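Local structure of protein Pcdhgc3 (Mus musculus, 4ZI8) at residues L238-V243 and K327-V332; T251-V256 and G292-K297. The protein probably mediates calcium-dependent adhesion between cells through its extracellular cadherin repeats, and may help establish specific neuronal connections in the brain. One frame throughout, in Å; residues are numbered along the deposited sequence. Where two conformers were deposited one is given.

Interaction 1: residues L238-V243 and K327-V332; sequences LYRARV and KVLVEV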
loop_
_atom_site.group_PDB
_atom_site.type_symbol
_atom_site.label_atom_id
_atom_site.label_comp_id
_atom_site.label_asym_id
_atom_site.label_seq_id
_atom_site.Cartn_x
_atom_site.Cartn_y
_atom_site.Cartn_z
ATOM N N LEU B 238 -22.632 32.260 1.670
ATOM C CA LEU B 238 -23.970 32.797 1.537
ATOM C C LEU B 238 -24.149 33.428 0.165
ATOM O O LEU B 238 -23.349 34.284 -0.247
ATOM C CB LEU B 238 -24.248 33.817 2.650
ATOM C CG LEU B 238 -25.528 34.663 2.588
ATOM C CD1 LEU B 238 -26.756 33.783 2.537
ATOM C CD2 LEU B 238 -25.606 35.582 3.785
ATOM N N TYR B 239 -25.197 32.989 -0.536
ATOM C CA TYR B 239 -25.619 33.601 -1.802
ATOM C C TYR B 239 -26.998 34.264 -1.638
ATOM O O TYR B 239 -27.881 33.699 -0.995
ATOM C CB TYR B 239 -25.668 32.559 -2.926
ATOM C CG TYR B 239 -24.342 31.902 -3.259
ATOM C CD1 TYR B 239 -23.845 30.861 -2.491
ATOM C CD2 TYR B 239 -23.605 32.306 -4.370
ATOM C CE1 TYR B 239 -22.640 30.252 -2.806
ATOM C CE2 TYR B 239 -22.414 31.708 -4.698
ATOM C CZ TYR B 239 -21.930 30.681 -3.916
ATOM O OH TYR B 239 -20.730 30.092 -4.254
ATOM N N ARG B 240 -27.184 35.452 -2.206
ATOM C CA ARG B 240 -28.466 36.158 -2.130
ATOM C C ARG B 240 -29.017 36.352 -3.520
ATOM O O ARG B 240 -28.269 36.641 -4.454
ATOM C CB ARG B 240 -28.337 37.528 -1.456
ATOM C CG ARG B 240 -27.946 37.485 0.010
ATOM C CD ARG B 240 -27.765 38.892 0.596
ATOM N NE ARG B 240 -26.977 38.884 1.834
ATOM C CZ ARG B 240 -27.494 38.815 3.061
ATOM N NH1 ARG B 240 -28.810 38.750 3.232
ATOM N NH2 ARG B 240 -26.694 38.814 4.125
ATOM N N ALA B 241 -30.325 36.197 -3.657
ATOM C CA ALA B 241 -30.972 36.448 -4.933
ATOM C C ALA B 241 -32.337 37.066 -4.736
ATOM O O ALA B 241 -33.059 36.742 -3.782
ATOM C CB ALA B 241 -31.090 35.163 -5.747
ATOM N N ARG B 242 -32.700 37.951 -5.659
ATOM C CA ARG B 242 -34.051 38.477 -5.709
ATOM C C ARG B 242 -34.701 38.061 -7.019
ATOM O O ARG B 242 -34.167 38.322 -8.112
ATOM C CB ARG B 242 -34.053 39.999 -5.576
ATOM C CG ARG B 242 -33.366 40.492 -4.335
ATOM C CD ARG B 242 -33.493 41.980 -4.224
ATOM N NE ARG B 242 -34.840 42.358 -3.803
ATOM C CZ ARG B 242 -35.511 43.392 -4.288
ATOM N NH1 ARG B 242 -34.976 44.146 -5.239
ATOM N NH2 ARG B 242 -36.723 43.670 -3.828
ATOM N N VAL B 243 -35.852 37.419 -6.903
ATOM C CA VAL B 243 -36.534 36.850 -8.040
ATOM C C VAL B 243 -37.970 37.380 -8.061
ATOM O O VAL B 243 -38.652 37.352 -7.019
ATOM C CB VAL B 243 -36.524 35.299 -7.973
ATOM C CG1 VAL B 243 -37.108 34.718 -9.235
ATOM C CG2 VAL B 243 -35.109 34.783 -7.801
ATOM N N LYS B 327 -25.531 28.460 1.658
ATOM C CA LYS B 327 -26.927 28.831 1.771
ATOM C C LYS B 327 -27.273 29.854 0.706
ATOM O O LYS B 327 -26.518 30.794 0.478
ATOM C CB LYS B 327 -27.203 29.390 3.167
ATOM C CG LYS B 327 -28.634 29.781 3.420
ATOM C CD LYS B 327 -28.813 30.158 4.880
ATOM C CE LYS B 327 -27.490 30.462 5.519
ATOM N NZ LYS B 327 -27.638 31.299 6.743
ATOM N N VAL B 328 -28.406 29.665 0.042
ATOM C CA VAL B 328 -28.910 30.645 -0.897
ATOM C C VAL B 328 -30.188 31.250 -0.325
ATOM O O VAL B 328 -31.121 30.527 -0.009
ATOM C CB VAL B 328 -29.222 30.024 -2.255
ATOM C CG1 VAL B 328 -29.526 31.120 -3.263
ATOM C CG2 VAL B 328 -28.048 29.167 -2.696
ATOM N N LEU B 329 -30.199 32.564 -0.150
ATOM C CA LEU B 329 -31.389 33.286 0.286
ATOM C C LEU B 329 -32.089 33.822 -0.941
ATOM O O LEU B 329 -31.563 34.698 -1.614
ATOM C CB LEU B 329 -31.021 34.427 1.220
ATOM C CG LEU B 329 -30.439 33.991 2.559
ATOM C CD1 LEU B 329 -29.979 35.194 3.390
ATOM C CD2 LEU B 329 -31.499 33.215 3.298
ATOM N N VAL B 330 -33.260 33.278 -1.248
ATOM C CA VAL B 330 -34.039 33.732 -2.407
ATOM C C VAL B 330 -35.194 34.609 -1.928
ATOM O O VAL B 330 -36.150 34.121 -1.313
ATOM C CB VAL B 330 -34.607 32.566 -3.232
ATOM C CG1 VAL B 330 -35.427 33.093 -4.414
ATOM C CG2 VAL B 330 -33.487 31.676 -3.720
ATOM N N GLU B 331 -35.058 35.903 -2.176
ATOM C CA GLU B 331 -36.095 36.880 -1.855
ATOM C C GLU B 331 -37.066 36.988 -3.021
ATOM O O GLU B 331 -36.666 37.256 -4.148
ATOM C CB GLU B 331 -35.489 38.245 -1.540
ATOM C CG GLU B 331 -36.551 39.306 -1.248
ATOM C CD GLU B 331 -35.972 40.703 -1.067
ATOM O OE1 GLU B 331 -34.726 40.821 -0.986
ATOM O OE2 GLU B 331 -36.769 41.673 -1.003
ATOM N N VAL B 332 -38.335 36.737 -2.748
ATOM C CA VAL B 332 -39.379 36.854 -3.754
ATOM C C VAL B 332 -39.867 38.296 -3.850
ATOM O O VAL B 332 -40.251 38.889 -2.835
ATOM C CB VAL B 332 -40.578 35.952 -3.429
ATOM C CG1 VAL B 332 -41.607 36.049 -4.531
ATOM C CG2 VAL B 332 -40.121 34.506 -3.216
#
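Tyr239 gives its backbone N to Lys327 O and its O to Leu329 N, so both main-chain polar groups of this residue are spent on strand 327-332. The same alternation repeats at Ala241, whose N reaches Leu329 O at 2.8 Å while its O takes Glu331 N at 2.7 Å. Val243 N then closes on Glu331 O. The first of the five bonds, Tyr239 N to Lys327 O, is almost straight at 176° on the hydrogen. Between them the carbonyls pick up longer CA-H...O contacts, as from Val328 CA to Tyr239 O at 3.2 Å.

On the face carrying Leu238, Arg240, Arg242, Leu329 and Glu331, Arg242 pairs with Glu331 across the strands. The arginine chain bends at its third torsion (chi3 75°), which lays NE 3.2 Å from Glu331 OE1 in a salt bridge at the guanidinium edge; NH2 adds a weak bond to OE2 at 3.5 Å. The guanidinium and carboxylate planes are turned 53° apart, so this is no flat, two-pronged pairing. Back at the start of the strand, Leu238 CD1 lies 3.6 Å from Leu329 CD1, and the Arg240 side chain lies beside that of Leu329, pointing the same way, with NH1 near the same CD1.

The other face is mostly apolar: Val243 CG2 meets Val330 CG1 at 3.8 Å, and Tyr239 CB rests near Val328 CG1. The phenol OH is satisfied outside the pair, by Leu257 N. Strand 307-316 takes up the far edge of 327-332 through backbone bonds from Val328 and Val330. An early strand, 238-244, paired in parallel with the repeat's last, 324-333, at the edge of a mixed sheet is characteristic of the cadherin beta-sandwich.

Interaction 2: residues T251-V256 and G292-K297; sequences TRVAQV and GVLTIK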
loop_
_atom_site.group_PDB
_atom_site.type_symbol
_atom_site.label_atom_id
_atom_site.label_comp_id
_atom_site.label_asym_id
_atom_site.label_seq_id
_atom_site.Cartn_x
_atom_site.Cartn_y
_atom_site.Cartn_z
ATOM N N THR B 251 -35.868 29.985 -14.888
ATOM C CA THR B 251 -35.224 31.238 -14.493
ATOM C C THR B 251 -34.000 30.953 -13.627
ATOM O O THR B 251 -34.100 30.242 -12.638
ATOM C CB THR B 251 -36.186 32.167 -13.732
ATOM O OG1 THR B 251 -37.261 32.536 -14.601
ATOM C CG2 THR B 251 -35.464 33.423 -13.311
ATOM N N ARG B 252 -32.847 31.491 -14.017
ATOM C CA ARG B 252 -31.618 31.327 -13.246
ATOM C C ARG B 252 -31.721 32.107 -11.951
ATOM O O ARG B 252 -32.024 33.304 -11.966
ATOM C CB ARG B 252 -30.412 31.796 -14.058
ATOM C CG ARG B 252 -29.154 32.043 -13.247
ATOM C CD ARG B 252 -27.975 32.204 -14.181
ATOM N NE ARG B 252 -26.743 32.513 -13.467
ATOM C CZ ARG B 252 -25.536 32.358 -13.984
ATOM N NH1 ARG B 252 -25.403 31.880 -15.212
ATOM N NH2 ARG B 252 -24.466 32.673 -13.278
ATOM N N VAL B 253 -31.500 31.430 -10.827
ATOM C CA VAL B 253 -31.561 32.061 -9.510
ATOM C C VAL B 253 -30.158 32.406 -9.015
ATOM O O VAL B 253 -29.880 33.521 -8.599
ATOM C CB VAL B 253 -32.251 31.154 -8.492
ATOM C CG1 VAL B 253 -32.247 31.796 -7.113
ATOM C CG2 VAL B 253 -33.651 30.886 -8.918
ATOM N N ALA B 254 -29.267 31.436 -9.072
ATOM C CA ALA B 254 -27.922 31.624 -8.565
ATOM C C ALA B 254 -27.033 30.545 -9.156
ATOM O O ALA B 254 -27.541 29.520 -9.613
ATOM C CB ALA B 254 -27.898 31.567 -7.028
ATOM N N GLN B 255 -25.727 30.785 -9.186
ATOM C CA GLN B 255 -24.785 29.685 -9.405
ATOM C C GLN B 255 -23.801 29.588 -8.230
ATOM O O GLN B 255 -23.056 30.530 -7.945
ATOM C CB GLN B 255 -24.031 29.851 -10.721
ATOM C CG GLN B 255 -23.095 28.688 -11.033
ATOM C CD GLN B 255 -22.456 28.802 -12.399
ATOM O OE1 GLN B 255 -22.286 29.903 -12.932
ATOM N NE2 GLN B 255 -22.116 27.665 -12.984
ATOM N N VAL B 256 -23.798 28.453 -7.538
ATOM C CA VAL B 256 -22.877 28.287 -6.430
ATOM C C VAL B 256 -21.603 27.590 -6.929
ATOM O O VAL B 256 -21.620 26.882 -7.945
ATOM C CB VAL B 256 -23.513 27.505 -5.286
ATOM C CG1 VAL B 256 -24.842 28.190 -4.861
ATOM C CG2 VAL B 256 -23.771 26.057 -5.709
ATOM N N GLY B 292 -23.824 23.604 -10.570
ATOM C CA GLY B 292 -24.216 24.372 -9.399
ATOM C C GLY B 292 -25.211 25.493 -9.693
ATOM O O GLY B 292 -25.469 26.370 -8.863
ATOM N N VAL B 293 -25.797 25.464 -10.880
ATOM C CA VAL B 293 -26.817 26.442 -11.223
ATOM C C VAL B 293 -28.181 26.083 -10.621
ATOM O O VAL B 293 -28.728 25.002 -10.851
ATOM C CB VAL B 293 -26.921 26.590 -12.750
ATOM C CG1 VAL B 293 -28.112 27.492 -13.122
ATOM C CG2 VAL B 293 -25.618 27.166 -13.301
ATOM N N LEU B 294 -28.703 27.001 -9.809
ATOM C CA LEU B 294 -30.014 26.876 -9.201
ATOM C C LEU B 294 -31.030 27.646 -10.037
ATOM O O LEU B 294 -30.801 28.828 -10.363
ATOM C CB LEU B 294 -29.979 27.411 -7.776
ATOM C CG LEU B 294 -31.259 27.383 -6.949
ATOM C CD1 LEU B 294 -31.566 25.974 -6.463
ATOM C CD2 LEU B 294 -31.126 28.368 -5.783
ATOM N N THR B 295 -32.123 26.980 -10.409
ATOM C CA THR B 295 -33.158 27.588 -11.246
ATOM C C THR B 295 -34.537 27.486 -10.574
ATOM O O THR B 295 -34.749 26.666 -9.672
ATOM C CB THR B 295 -33.259 26.924 -12.643
ATOM O OG1 THR B 295 -33.295 25.502 -12.502
ATOM C CG2 THR B 295 -32.089 27.283 -13.541
ATOM N N ILE B 296 -35.480 28.297 -11.037
ATOM C CA ILE B 296 -36.872 28.148 -10.632
ATOM C C ILE B 296 -37.439 26.929 -11.297
ATOM O O ILE B 296 -37.237 26.707 -12.495
ATOM C CB ILE B 296 -37.697 29.374 -11.002
ATOM C CG1 ILE B 296 -37.154 30.577 -10.241
ATOM C CG2 ILE B 296 -39.201 29.145 -10.700
ATOM C CD1 ILE B 296 -37.322 30.443 -8.721
ATOM N N LYS B 297 -38.143 26.128 -10.522
ATOM C CA LYS B 297 -38.807 24.956 -11.063
ATOM C C LYS B 297 -40.323 25.071 -10.921
ATOM O O LYS B 297 -41.062 24.800 -11.864
ATOM C CB LYS B 297 -38.296 23.698 -10.353
ATOM C CG LYS B 297 -38.954 22.412 -10.805
ATOM C CD LYS B 297 -38.344 21.209 -10.088
ATOM C CE LYS B 297 -39.285 20.009 -10.113
ATOM N NZ LYS B 297 -38.768 18.862 -9.299
#
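Leu294 O is gripped by two successive amides of the facing strand: Val253 N at 2.7 Å and Ala254 N at 3.3 Å. Both donors come in tilted from the carbonyl plane. Sharing one acceptor is possible because Val253 has a helix-like backbone (phi/psi -99°/-50°), which turns its N-H and that of the next residue toward the same oxygen. Ala254 O returns the favour, taking Leu294 N at 2.8 Å.

Beyond the irregularity the strands pair again at both ends. Ile296 N binds Thr251 O in the carbonyl plane, and Val256 N binds Gly292 O from above that carbonyl's plane. Val256 CG2 lies against the Gly292 O and CA, and the positive phi of Gly292 suits a glycine.

The bulge also turns the Val253 side chain toward the facing strand. Its CG1, anti to the backbone N (chi1 177°), touches Leu294 CD2 at 3.8 Å, while CG2 meets Ile296 CD1 at 3.7 Å, the Val253 and Ile296 side chains lying roughly at right angles. Thr251 CB packs against Ile296 CG1 at the end of this apolar row. On the other face Gln255 stretches out fully, so that its CG, CD and NE2 all pass over Val293 CG2, with NE2 3.6 Å from that methyl; the amide nitrogen bonds Thr291 O. Strand 285-287 covers the far edge of 293-296, with Phe285 against Leu294 and Ile296. Two consecutive residues facing one across antiparallel strands make this a classic beta bulge, here in the sheet of a cadherin repeat that lacks the parallel pair.

In the fold
Both contacts belong to the third cadherin repeat of this three-repeat fragment, and their centres lie 10 Å apart. Interaction 1 joins strand 238-244 to the repeat's final strand, 324-333, in the mixed sheet; interaction 2 joins 252-259 to 293-296 in the antiparallel sheet. Along the chain 238-243 comes first, then 251-256, 292-297 and finally 327-332, so the second pairing forms wholly between the halves of the first. The sheets meet face to face: Val330 CG2 packs 3.6 Å from Val253 CG1, and Ala241 CB 3.5 Å from Val253 O, so the bulged residue helps fill the sandwich interior. Val332 approaches Glu245, a calcium ligand in another structure of this protein, though no calcium is bound there here.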